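Local coordinates for protein Ddb_g0293866 (Dictyostelium discoideum, PDB 5LW6) that binds ADP-ribose through its C-terminal macrodomain, the part present here, and probably serves as a poly-ADP-ribose-binding DNA damage sensor, at residues N182-L194 / L240-L252. Numbering follows the deposited sequence.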
ATOM      1  N   ASN A 182     -18.879  -5.941  -6.137  1.00 20.56           N
ATOM      2  CA  ASN A 182     -18.975  -4.940  -7.200  1.00 21.62           C
ATOM      3  C   ASN A 182     -17.582  -4.457  -7.654  1.00 23.85           C
ATOM      4  O   ASN A 182     -17.462  -3.532  -8.400  1.00 21.31           O
ATOM      5  CB  ASN A 182     -19.836  -3.755  -6.717  1.00 23.07           C
ATOM      6  CG  ASN A 182     -21.241  -4.178  -6.432  1.00 28.52           C
ATOM      7  OD1 ASN A 182     -21.746  -5.043  -7.112  1.00 27.76           O
ATOM      8  ND2 ASN A 182     -21.812  -3.703  -5.325  1.00 31.91           N
ATOM      9  N   CYS A 183     -16.549  -5.134  -7.178  1.00 25.85           N
ATOM     10  CA  CYS A 183     -15.202  -4.953  -7.676  1.00 25.17           C
ATOM     11  C   CYS A 183     -14.654  -3.622  -7.180  1.00 23.59           C
ATOM     12  O   CYS A 183     -15.187  -3.086  -6.259  1.00 18.80           O
ATOM     13  CB  CYS A 183     -15.182  -5.074  -9.181  1.00 30.99           C
ATOM     14  SG  CYS A 183     -15.691  -6.712  -9.821  1.00 38.76           S
ATOM     15  N   GLY A 184     -13.599  -3.108  -7.797  1.00 20.73           N
ATOM     16  CA  GLY A 184     -12.859  -2.009  -7.210  1.00 20.38           C
ATOM     17  C   GLY A 184     -12.852  -0.803  -8.073  1.00 20.12           C
ATOM     18  O   GLY A 184     -13.061  -0.892  -9.272  1.00 16.38           O
ATOM     19  N   LYS A 185     -12.613   0.339  -7.423  1.00 17.48           N
ATOM     20  CA  LYS A 185     -12.565   1.642  -8.072  1.00 17.83           C
ATOM     21  C   LYS A 185     -11.213   2.284  -7.823  1.00 16.38           C
ATOM     22  O   LYS A 185     -10.693   2.211  -6.696  1.00 14.12           O
ATOM     23  CB  LYS A 185     -13.594   2.545  -7.468  1.00 20.95           C
ATOM     24  CG  LYS A 185     -14.995   1.993  -7.572  1.00 25.39           C
ATOM     25  CD  LYS A 185     -15.687   2.384  -8.858  1.00 31.95           C
ATOM     26  CE  LYS A 185     -17.124   1.818  -8.888  1.00 36.20           C
ATOM     27  NZ  LYS A 185     -17.068   0.331  -9.050  1.00 40.87           N
ATOM     28  N   ILE A 186     -10.711   2.957  -8.848  1.00 15.76           N
ATOM     29  CA  ILE A 186      -9.424   3.650  -8.763  1.00 15.15           C
ATOM     30  C   ILE A 186      -9.427   4.709  -7.681  1.00 15.58           C
ATOM     31  O   ILE A 186     -10.367   5.502  -7.536  1.00 14.55           O
ATOM     32  CB  ILE A 186      -8.988   4.266 -10.137  1.00 17.03           C
ATOM     33  CG1 ILE A 186      -8.750   3.144 -11.181  1.00 20.98           C
ATOM     34  CG2 ILE A 186      -7.683   5.016 -10.004  1.00 16.46           C
ATOM     35  CD1 ILE A 186      -9.279   3.496 -12.571  1.00 27.43           C
ATOM     36  N   GLY A 187      -8.347   4.740  -6.921  1.00 13.90           N
ATOM     37  CA  GLY A 187      -8.224   5.666  -5.824  1.00 14.53           C
ATOM     38  C   GLY A 187      -8.648   5.062  -4.472  1.00 13.79           C
ATOM     39  O   GLY A 187      -8.571   5.734  -3.482  1.00 13.88           O
ATOM     40  N   LYS A 188      -9.141   3.821  -4.441  1.00 13.58           N
ATOM     41  CA  LYS A 188      -9.588   3.182  -3.250  1.00 12.94           C
ATOM     42  C   LYS A 188      -8.758   1.955  -2.896  1.00 12.11           C
ATOM     43  O   LYS A 188      -8.054   1.435  -3.749  1.00 12.97           O
ATOM     44  CB  LYS A 188     -11.072   2.785  -3.346  1.00 15.25           C
ATOM     45  CG  LYS A 188     -11.986   3.999  -3.479  1.00 18.95           C
ATOM     46  CD  LYS A 188     -12.006   4.968  -2.281  1.00 23.89           C
ATOM     47  CE  LYS A 188     -12.960   6.191  -2.421  1.00 27.38           C
ATOM     48  NZ  LYS A 188     -12.322   7.291  -3.233  1.00 30.95           N
ATOM     49  N   VAL A 189      -8.805   1.559  -1.638  1.00 11.39           N
ATOM     50  CA  VAL A 189      -8.205   0.287  -1.197  1.00 10.62           C
ATOM     51  C   VAL A 189      -9.228  -0.695  -0.656  1.00 10.79           C
ATOM     52  O   VAL A 189     -10.338  -0.301  -0.231  1.00 11.11           O
ATOM     53  CB  VAL A 189      -7.043   0.524  -0.207  1.00 11.03           C
ATOM     54  CG1 VAL A 189      -6.104   1.631  -0.737  1.00 11.31           C
ATOM     55  CG2 VAL A 189      -7.559   0.863   1.159  1.00 10.97           C
ATOM     56  N   TYR A 190      -8.867  -1.974  -0.615  1.00 10.51           N
ATOM     57  CA  TYR A 190      -9.743  -3.070  -0.335  1.00 10.18           C
ATOM     58  C   TYR A 190      -9.045  -4.026   0.635  1.00 11.56           C
ATOM     59  O   TYR A 190      -8.269  -4.855   0.170  1.00 11.20           O
ATOM     60  CB  TYR A 190     -10.160  -3.747  -1.638  1.00 10.39           C
ATOM     61  CG  TYR A 190     -10.941  -2.783  -2.463  1.00 10.76           C
ATOM     62  CD1 TYR A 190     -12.323  -2.641  -2.350  1.00 12.49           C
ATOM     63  CD2 TYR A 190     -10.310  -1.963  -3.346  1.00 12.46           C
ATOM     64  CE1 TYR A 190     -13.008  -1.688  -3.093  1.00 12.78           C
ATOM     65  CE2 TYR A 190     -10.984  -0.963  -4.010  1.00 12.62           C
ATOM     66  CZ  TYR A 190     -12.339  -0.867  -3.928  1.00 12.79           C
ATOM     67  OH  TYR A 190     -12.967   0.149  -4.642  1.00 13.30           O
ATOM     68  N   PRO A 191      -9.296  -3.875   1.932  1.00 12.28           N
ATOM     69  CA  PRO A 191      -8.645  -4.756   2.925  1.00 12.68           C
ATOM     70  C   PRO A 191      -9.342  -6.105   3.010  1.00 13.07           C
ATOM     71  O   PRO A 191     -10.578  -6.167   2.989  1.00 14.31           O
ATOM     72  CB  PRO A 191      -8.729  -3.995   4.218  1.00 13.89           C
ATOM     73  CG  PRO A 191      -9.577  -2.779   3.953  1.00 16.69           C
ATOM     74  CD  PRO A 191      -9.884  -2.648   2.519  1.00 14.43           C
ATOM     75  N   ILE A 192      -8.562  -7.165   3.141  1.00 13.08           N
ATOM     76  CA  ILE A 192      -9.068  -8.490   3.332  1.00 14.58           C
ATOM     77  C   ILE A 192      -8.321  -9.083   4.510  1.00 13.99           C
ATOM     78  O   ILE A 192      -7.133  -9.240   4.455  1.00 13.22           O
ATOM     79  CB  ILE A 192      -8.830  -9.351   2.080  1.00 16.82           C
ATOM     80  CG1 ILE A 192      -9.624  -8.788   0.894  1.00 20.37           C
ATOM     81  CG2 ILE A 192      -9.225 -10.827   2.239  1.00 15.56           C
ATOM     82  CD1 ILE A 192      -8.725  -8.460  -0.210  1.00 25.15           C
ATOM     83  N   SER A 193      -9.019  -9.428   5.566  1.00 13.82           N
ATOM     84  CA  SER A 193      -8.407 -10.042   6.720  1.00 13.27           C
ATOM     85  C   SER A 193      -8.032 -11.510   6.442  1.00 14.05           C
ATOM     86  O   SER A 193      -8.824 -12.263   5.892  1.00 14.62           O
ATOM     87  CB  SER A 193      -9.337  -9.981   7.916  1.00 16.61           C
ATOM     88  OG  SER A 193      -8.842 -10.767   9.005  1.00 16.83           O
ATOM     89  N   LEU A 194      -6.804 -11.898   6.732  1.00 13.22           N
ATOM     90  CA  LEU A 194      -6.386 -13.293   6.743  1.00 14.80           C
ATOM     91  C   LEU A 194      -6.862 -13.999   8.033  1.00 19.70           C
ATOM     92  O   LEU A 194      -6.869 -15.201   8.114  1.00 21.58           O
ATOM     93  CB  LEU A 194      -4.878 -13.433   6.609  1.00 14.92           C
ATOM     94  CG  LEU A 194      -4.234 -12.648   5.488  1.00 14.22           C
ATOM     95  CD1 LEU A 194      -2.773 -12.937   5.319  1.00 14.76           C
ATOM     96  CD2 LEU A 194      -4.966 -12.901   4.197  1.00 14.78           C
ATOM     97  N   LEU A 240      -6.045  11.518  -7.885  1.00 12.66           N
ATOM     98  CA  LEU A 240      -6.360  10.133  -7.578  1.00 12.08           C
ATOM     99  C   LEU A 240      -5.196   9.380  -6.919  1.00 12.14           C
ATOM    100  O   LEU A 240      -5.458   8.529  -6.088  1.00 12.15           O
ATOM    101  CB  LEU A 240      -6.853   9.412  -8.796  1.00 13.02           C
ATOM    102  CG  LEU A 240      -8.340   9.686  -9.128  1.00 14.86           C
ATOM    103  CD1 LEU A 240      -8.585   9.100 -10.493  1.00 17.01           C
ATOM    104  CD2 LEU A 240      -9.336   9.156  -8.111  1.00 16.32           C
ATOM    105  N   LEU A 241      -3.958   9.693  -7.238  1.00 11.04           N
ATOM    106  CA  LEU A 241      -2.864   8.997  -6.499  1.00 11.11           C
ATOM    107  C   LEU A 241      -2.884   9.446  -5.031  1.00  9.82           C
ATOM    108  O   LEU A 241      -2.708   8.655  -4.101  1.00  9.78           O
ATOM    109  CB  LEU A 241      -1.538   9.264  -7.141  1.00 11.26           C
ATOM    110  CG  LEU A 241      -0.341   8.585  -6.484  1.00 11.33           C
ATOM    111  CD1 LEU A 241      -0.484   7.091  -6.597  1.00 11.13           C
ATOM    112  CD2 LEU A 241       0.907   9.079  -7.175  1.00 12.37           C
ATOM    113  N   LEU A 242      -3.070  10.735  -4.776  1.00 10.22           N
ATOM    114  CA  LEU A 242      -3.207  11.186  -3.416  1.00 10.92           C
ATOM    115  C   LEU A 242      -4.346  10.532  -2.695  1.00 11.74           C
ATOM    116  O   LEU A 242      -4.197  10.148  -1.515  1.00 10.43           O
ATOM    117  CB  LEU A 242      -3.322  12.728  -3.336  1.00 11.83           C
ATOM    118  CG  LEU A 242      -3.511  13.295  -1.941  1.00 13.07           C
ATOM    119  CD1 LEU A 242      -2.279  13.139  -1.121  1.00 12.34           C
ATOM    120  CD2 LEU A 242      -3.949  14.752  -2.060  1.00 14.66           C
ATOM    121  N   GLU A 243      -5.496  10.434  -3.356  1.00 10.65           N
ATOM    122  CA  GLU A 243      -6.639   9.798  -2.745  1.00 10.79           C
ATOM    123  C   GLU A 243      -6.335   8.330  -2.410  1.00  9.42           C
ATOM    124  O   GLU A 243      -6.832   7.818  -1.422  1.00  9.58           O
ATOM    125  CB  GLU A 243      -7.830   9.866  -3.694  1.00 11.94           C
ATOM    126  CG  GLU A 243      -9.099   9.194  -3.207  1.00 13.83           C
ATOM    127  CD  GLU A 243      -9.768   9.686  -1.939  1.00 16.84           C
ATOM    128  OE1 GLU A 243      -9.428  10.740  -1.336  1.00 18.80           O
ATOM    129  OE2 GLU A 243     -10.764   8.976  -1.548  1.00 19.48           O
ATOM    130  N   THR A 244      -5.551   7.662  -3.247  1.00  8.99           N
ATOM    131  CA  THR A 244      -5.085   6.277  -2.977  1.00  9.42           C
ATOM    132  C   THR A 244      -4.347   6.232  -1.623  1.00  9.23           C
ATOM    133  O   THR A 244      -4.630   5.382  -0.791  1.00  9.18           O
ATOM    134  CB  THR A 244      -4.279   5.686  -4.111  1.00 10.55           C
ATOM    135  OG1 THR A 244      -4.898   5.906  -5.401  1.00 10.67           O
ATOM    136  CG2 THR A 244      -4.107   4.249  -3.910  1.00 11.87           C
ATOM    137  N   TYR A 245      -3.455   7.166  -1.401  1.00  9.06           N
ATOM    138  CA  TYR A 245      -2.749   7.193  -0.130  1.00  9.26           C
ATOM    139  C   TYR A 245      -3.698   7.458   1.025  1.00  9.11           C
ATOM    140  O   TYR A 245      -3.669   6.815   2.056  1.00  9.33           O
ATOM    141  CB  TYR A 245      -1.606   8.222  -0.115  1.00  8.68           C
ATOM    142  CG  TYR A 245      -0.344   7.710  -0.759  1.00  9.71           C
ATOM    143  CD1 TYR A 245       0.539   6.897  -0.049  1.00 10.16           C
ATOM    144  CD2 TYR A 245      -0.025   7.983  -2.048  1.00 10.13           C
ATOM    145  CE1 TYR A 245       1.686   6.413  -0.646  1.00 11.96           C
ATOM    146  CE2 TYR A 245       1.133   7.503  -2.646  1.00 11.08           C
ATOM    147  CZ  TYR A 245       1.984   6.687  -1.948  1.00 12.55           C
ATOM    148  OH  TYR A 245       3.159   6.162  -2.565  1.00 12.75           O
ATOM    149  N   HIS A 246      -4.587   8.422   0.852  1.00  9.36           N
ATOM    150  CA  HIS A 246      -5.603   8.684   1.895  1.00  9.86           C
ATOM    151  C   HIS A 246      -6.421   7.459   2.230  1.00  9.23           C
ATOM    152  O   HIS A 246      -6.618   7.150   3.361  1.00  9.88           O
ATOM    153  CB  HIS A 246      -6.491   9.856   1.492  1.00  9.97           C
ATOM    154  CG  HIS A 246      -5.815  11.185   1.599  1.00 10.00           C
ATOM    155  ND1 HIS A 246      -6.102  12.248   0.756  1.00 11.08           N
ATOM    156  CD2 HIS A 246      -4.894  11.642   2.476  1.00 11.77           C
ATOM    157  CE1 HIS A 246      -5.337  13.282   1.088  1.00 12.42           C
ATOM    158  NE2 HIS A 246      -4.626  12.953   2.157  1.00 12.82           N
ATOM    159  N   SER A 247      -6.908   6.761   1.213  1.00  9.98           N
ATOM    160  CA  SER A 247      -7.633   5.524   1.397  0.50  9.25           C
ATOM    161  C   SER A 247      -6.826   4.477   2.135  1.00  8.97           C
ATOM    162  O   SER A 247      -7.344   3.750   3.025  1.00  9.69           O
ATOM    163  CB  SER A 247      -8.008   4.975   0.028  0.50  9.32           C
ATOM    164  OG  SER A 247      -8.970   5.836  -0.483  0.50  9.24           O
ATOM    165  N   LEU A 248      -5.577   4.321   1.745  1.00  9.66           N
ATOM    166  CA  LEU A 248      -4.709   3.362   2.400  1.00  9.70           C
ATOM    167  C   LEU A 248      -4.571   3.669   3.881  1.00  9.12           C
ATOM    168  O   LEU A 248      -4.653   2.797   4.733  1.00  8.83           O
ATOM    169  CB  LEU A 248      -3.378   3.363   1.662  1.00  9.77           C
ATOM    170  CG  LEU A 248      -2.291   2.489   2.259  1.00 10.06           C
ATOM    171  CD1 LEU A 248      -2.729   1.026   2.296  1.00 11.60           C
ATOM    172  CD2 LEU A 248      -1.018   2.667   1.444  1.00 10.62           C
ATOM    173  N   PHE A 249      -4.285   4.927   4.209  1.00  9.47           N
ATOM    174  CA  PHE A 249      -4.070   5.288   5.583  1.00  9.84           C
ATOM    175  C   PHE A 249      -5.370   5.327   6.340  1.00 10.44           C
ATOM    176  O   PHE A 249      -5.403   5.007   7.525  1.00 10.99           O
ATOM    177  CB  PHE A 249      -3.326   6.634   5.684  1.00 10.37           C
ATOM    178  CG  PHE A 249      -1.918   6.581   5.163  1.00 11.60           C
ATOM    179  CD1 PHE A 249      -1.107   5.431   5.337  1.00 16.24           C
ATOM    180  CD2 PHE A 249      -1.407   7.604   4.486  1.00 12.56           C
ATOM    181  CE1 PHE A 249       0.193   5.369   4.812  1.00 16.52           C
ATOM    182  CE2 PHE A 249      -0.096   7.562   3.974  1.00 12.42           C
ATOM    183  CZ  PHE A 249       0.688   6.463   4.146  1.00 14.58           C
ATOM    184  N   ASN A 250      -6.478   5.566   5.661  1.00 10.28           N
ATOM    185  CA  ASN A 250      -7.763   5.406   6.313  1.00 11.15           C
ATOM    186  C   ASN A 250      -7.990   3.934   6.721  1.00 12.00           C
ATOM    187  O   ASN A 250      -8.474   3.671   7.817  1.00 12.55           O
ATOM    188  CB  ASN A 250      -8.911   5.823   5.399  1.00 12.18           C
ATOM    189  CG  ASN A 250      -8.986   7.299   5.224  1.00 12.13           C
ATOM    190  OD1 ASN A 250      -8.344   8.055   5.931  1.00 12.83           O
ATOM    191  ND2 ASN A 250      -9.819   7.740   4.280  1.00 11.94           N
ATOM    192  N   ALA A 251      -7.620   2.997   5.877  1.00 12.03           N
ATOM    193  CA  ALA A 251      -7.713   1.595   6.205  1.00 12.63           C
ATOM    194  C   ALA A 251      -6.834   1.271   7.399  1.00 11.73           C
ATOM    195  O   ALA A 251      -7.198   0.494   8.282  1.00 12.96           O
ATOM    196  CB  ALA A 251      -7.352   0.745   5.044  1.00 13.13           C
ATOM    197  N   LEU A 252      -5.645   1.832   7.433  1.00 10.86           N
ATOM    198  CA  LEU A 252      -4.756   1.580   8.539  1.00 12.25           C
ATOM    199  C   LEU A 252      -5.381   2.024   9.834  1.00 13.09           C
ATOM    200  O   LEU A 252      -5.276   1.321  10.856  1.00 13.17           O
ATOM    201  CB  LEU A 252      -3.412   2.270   8.260  1.00 11.70           C
ATOM    202  CG  LEU A 252      -2.324   2.016   9.254  1.00 11.76           C
ATOM    203  CD1 LEU A 252      -2.038   0.542   9.447  1.00 12.18           C
ATOM    204  CD2 LEU A 252      -1.062   2.826   8.829  1.00 11.62           C
TER
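Glu-243 OE2 is gripped by two donors: Lys-188 NZ reaches it at 2.8 Å in a salt bridge, on the anti side and 21° out of the carboxylate plane, and the backbone N of Ile-38 gives a hydrogen bond, while OE1 takes the N-H of Gly-39. The side chain of Lys-188, at the end of the turn before the strand, starts away from the helix; bends at chi2 and chi4 carry CD past Ser-247 OG, at 3.6 Å, and bring the ammonium to the carboxylate. Were Glu-243 an alanine, this ammonium would probably lose its counter-charge and the N-H groups of Ile-38 and Gly-39 their acceptors. Beneath the ion pair, Gly-187, third residue of a type II turn, lies against the helix, its CA 3.4 Å from Thr-244 OG1. A CB here would press into Leu-240 CD2 and, at these backbone angles, jam against the carbonyl O of Ile-186, two reasons for glycine. Further along, Val-189 straddles the helix surface, CG1 against Leu-248 CB and CG2 3.9 Å from Ala-251 CB. The axes of edge strand 189-193 and of helix residues 240-252 run at 25° to each other in the layered alpha/beta macrodomain fold. Polar at the turn and apolar along the strand, the contact uses one carboxylate to pin the turn and the 36-39 region to the C-terminal helix, while Val-189 and Pro-191 pack the strand against it.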